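Local atomic coordinates of major Capsid Protein VP1 (Chimpanzee polyomavirus Bob, PDB entry 6Y9I), a protein that forms the pentameric capsomers of the polyomavirus outer shell and probably engages glycan receptors on the host cell surface. Residues I22-E27 with S68-Q73. Residues are numbered along the deposited sequence; the frame is centred on the assembly and turned at random.
Sequences IELYLE and SCARVQ. With MG (magnesium ion), chain F.
Strands 22-26 and 68-73 run nearly antiparallel, at 150°, with axes 7.7 Å apart at their closest, and meet through side chains across the interior of the VP1 jelly-roll beta-sandwich. No clear backbone bond joins them: Ile-22, Leu-24 and Leu-26 pair with strand 272-291, Ser-68 and Ala-70 with strand 252-265. Alternate residues of each strand turn inward: Ile-22 lies opposite Val-72 and Leu-26 opposite Ser-68, with Leu-24 and Ala-70 between. Val-72 offers one methyl, CG2, to two partners: Ile-22 CD1 meets it tip to tip at 4.1 Å, and the leucine fork of Leu-24 straddles it, both CD1 and CD2 touching. With CG lodged between its backbone N and carbonyl carbon (chi1 72°), Leu-24 also lays CD1 against Ala-70 CB at 3.8 Å. Leu-26 CD2 touches Ala-70 CB at 3.7 Å, and Leu-26 CB rests on Ser-68 CB. Val-255 and Phe-281 add to this apolar layer. At the Ser-68 end the lining turns polar: the serine OG stands 3.0 Å from Glu-27 O and 2.7 Å from a water that donates weakly to Leu-26 O. The CB of Glu-27 is directed away from strand 68-73; its carboxylate lies at a subunit interface, where OE2 is hydrogen-bonded to Tyr-43 OH and OE1 binds magnesium at 2.5 Å, the ion also held by Leu-183 O of a neighbouring subunit and three waters, one donating to Glu-27 OE2.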
loop_
_atom_site.group_PDB
_atom_site.type_symbol
_atom_site.label_atom_id
_atom_site.label_comp_id
_atom_site.label_asym_id
_atom_site.label_seq_id
_atom_site.Cartn_x
_atom_site.Cartn_y
_atom_site.Cartn_z
ATOM N N ILE A 22 -8.971 10.705 30.798
ATOM C CA ILE A 22 -7.622 11.106 31.267
ATOM C C ILE A 22 -6.780 11.364 30.015
ATOM O O ILE A 22 -7.050 10.768 28.990
ATOM C CB ILE A 22 -7.010 10.088 32.247
ATOM C CG1 ILE A 22 -6.597 8.802 31.545
ATOM C CG2 ILE A 22 -7.939 9.821 33.425
ATOM C CD1 ILE A 22 -5.178 8.857 30.992
ATOM N N GLU A 23 -5.863 12.305 30.101
ATOM C CA GLU A 23 -4.996 12.666 28.956
ATOM C C GLU A 23 -3.556 12.747 29.470
ATOM O O GLU A 23 -3.356 13.095 30.637
ATOM C CB GLU A 23 -5.591 13.865 28.216
ATOM C CG GLU A 23 -5.355 15.225 28.834
ATOM C CD GLU A 23 -5.879 16.379 27.981
ATOM O OE1 GLU A 23 -5.654 17.546 28.388
ATOM O OE2 GLU A 23 -6.490 16.118 26.894
ATOM N N LEU A 24 -2.604 12.302 28.655
ATOM C CA LEU A 24 -1.171 12.423 28.976
ATOM C C LEU A 24 -0.336 12.253 27.711
ATOM O O LEU A 24 -0.866 11.813 26.662
ATOM C CB LEU A 24 -0.762 11.419 30.046
ATOM C CG LEU A 24 -0.702 9.953 29.630
ATOM C CD1 LEU A 24 0.304 9.232 30.502
ATOM C CD2 LEU A 24 -2.069 9.303 29.725
ATOM N N TYR A 25 0.909 12.684 27.824
ATOM C CA TYR A 25 1.963 12.526 26.802
ATOM C C TYR A 25 2.965 11.537 27.345
ATOM O O TYR A 25 3.229 11.594 28.577
ATOM C CB TYR A 25 2.670 13.845 26.521
ATOM C CG TYR A 25 2.050 14.636 25.412
ATOM C CD1 TYR A 25 2.111 14.177 24.108
ATOM C CD2 TYR A 25 1.420 15.844 25.657
ATOM C CE1 TYR A 25 1.568 14.907 23.068
ATOM C CE2 TYR A 25 0.859 16.580 24.628
ATOM C CZ TYR A 25 0.946 16.113 23.328
ATOM O OH TYR A 25 0.419 16.824 22.290
ATOM N N LEU A 26 3.460 10.650 26.485
ATOM C CA LEU A 26 4.727 9.921 26.741
ATOM C C LEU A 26 5.781 10.497 25.804
ATOM O O LEU A 26 5.591 10.477 24.559
ATOM C CB LEU A 26 4.544 8.417 26.551
ATOM C CG LEU A 26 3.591 7.750 27.545
ATOM C CD1 LEU A 26 3.393 6.280 27.204
ATOM C CD2 LEU A 26 4.101 7.896 28.973
ATOM N N GLU A 27 6.840 11.021 26.403
ATOM C CA GLU A 27 7.996 11.556 25.658
ATOM C C GLU A 27 8.807 10.359 25.174
ATOM O O GLU A 27 8.822 9.314 25.831
ATOM C CB GLU A 27 8.756 12.538 26.537
ATOM C CG GLU A 27 8.000 13.847 26.707
ATOM C CD GLU A 27 8.825 15.064 27.069
ATOM O OE1 GLU A 27 8.554 15.630 28.137
ATOM O OE2 GLU A 27 9.682 15.489 26.258
ATOM N N SER A 68 8.310 3.600 26.310
ATOM C CA SER A 68 7.804 4.620 27.245
ATOM C C SER A 68 6.646 3.998 28.020
ATOM O O SER A 68 5.958 3.159 27.445
ATOM C CB SER A 68 7.385 5.842 26.508
ATOM O OG SER A 68 8.466 6.336 25.742
ATOM N N CYS A 69 6.417 4.409 29.262
ATOM C CA CYS A 69 5.210 3.986 29.996
ATOM C C CYS A 69 4.937 4.926 31.170
ATOM O O CYS A 69 5.854 5.563 31.646
ATOM C CB CYS A 69 5.302 2.545 30.467
ATOM S SG CYS A 69 6.602 2.235 31.694
ATOM N N ALA A 70 3.679 5.011 31.578
ATOM C CA ALA A 70 3.227 5.752 32.770
ATOM C C ALA A 70 2.028 5.010 33.368
ATOM O O ALA A 70 1.256 4.393 32.618
ATOM C CB ALA A 70 2.891 7.167 32.394
ATOM N N ARG A 71 1.942 5.009 34.692
ATOM C CA ARG A 71 0.704 4.726 35.439
ATOM C C ARG A 71 0.036 6.060 35.762
ATOM O O ARG A 71 0.716 6.934 36.319
ATOM C CB ARG A 71 1.011 3.964 36.734
ATOM C CG ARG A 71 -0.256 3.666 37.525
ATOM C CD ARG A 71 0.043 2.962 38.832
ATOM N NE ARG A 71 -1.143 2.807 39.658
ATOM C CZ ARG A 71 -1.734 3.779 40.341
ATOM N NH1 ARG A 71 -1.253 5.010 40.329
ATOM N NH2 ARG A 71 -2.817 3.506 41.053
ATOM N N VAL A 72 -1.246 6.214 35.433
ATOM C CA VAL A 72 -2.044 7.432 35.779
ATOM C C VAL A 72 -2.986 7.066 36.939
ATOM O O VAL A 72 -3.678 6.015 36.859
ATOM C CB VAL A 72 -2.821 7.950 34.554
ATOM C CG1 VAL A 72 -3.648 9.185 34.891
ATOM C CG2 VAL A 72 -1.897 8.220 33.376
ATOM N N GLN A 73 -3.005 7.876 37.997
ATOM C CA GLN A 73 -3.915 7.652 39.143
ATOM C C GLN A 73 -5.324 8.061 38.721
ATOM O O GLN A 73 -5.476 9.203 38.312
ATOM C CB GLN A 73 -3.504 8.472 40.364
ATOM C CG GLN A 73 -4.497 8.330 41.500
ATOM C CD GLN A 73 -4.486 6.919 42.013
ATOM O OE1 GLN A 73 -3.443 6.303 42.178
ATOM N NE2 GLN A 73 -5.658 6.373 42.248
HETATM MG MG MG F . 8.713 18.084 28.423
HETATM O O HOH W 1 6.825 7.766 24.082
HETATM O O HOH W 2 10.714 17.894 26.928
HETATM O O HOH W 3 9.293 20.240 28.755
HETATM O O HOH W 4 7.163 17.744 29.826
#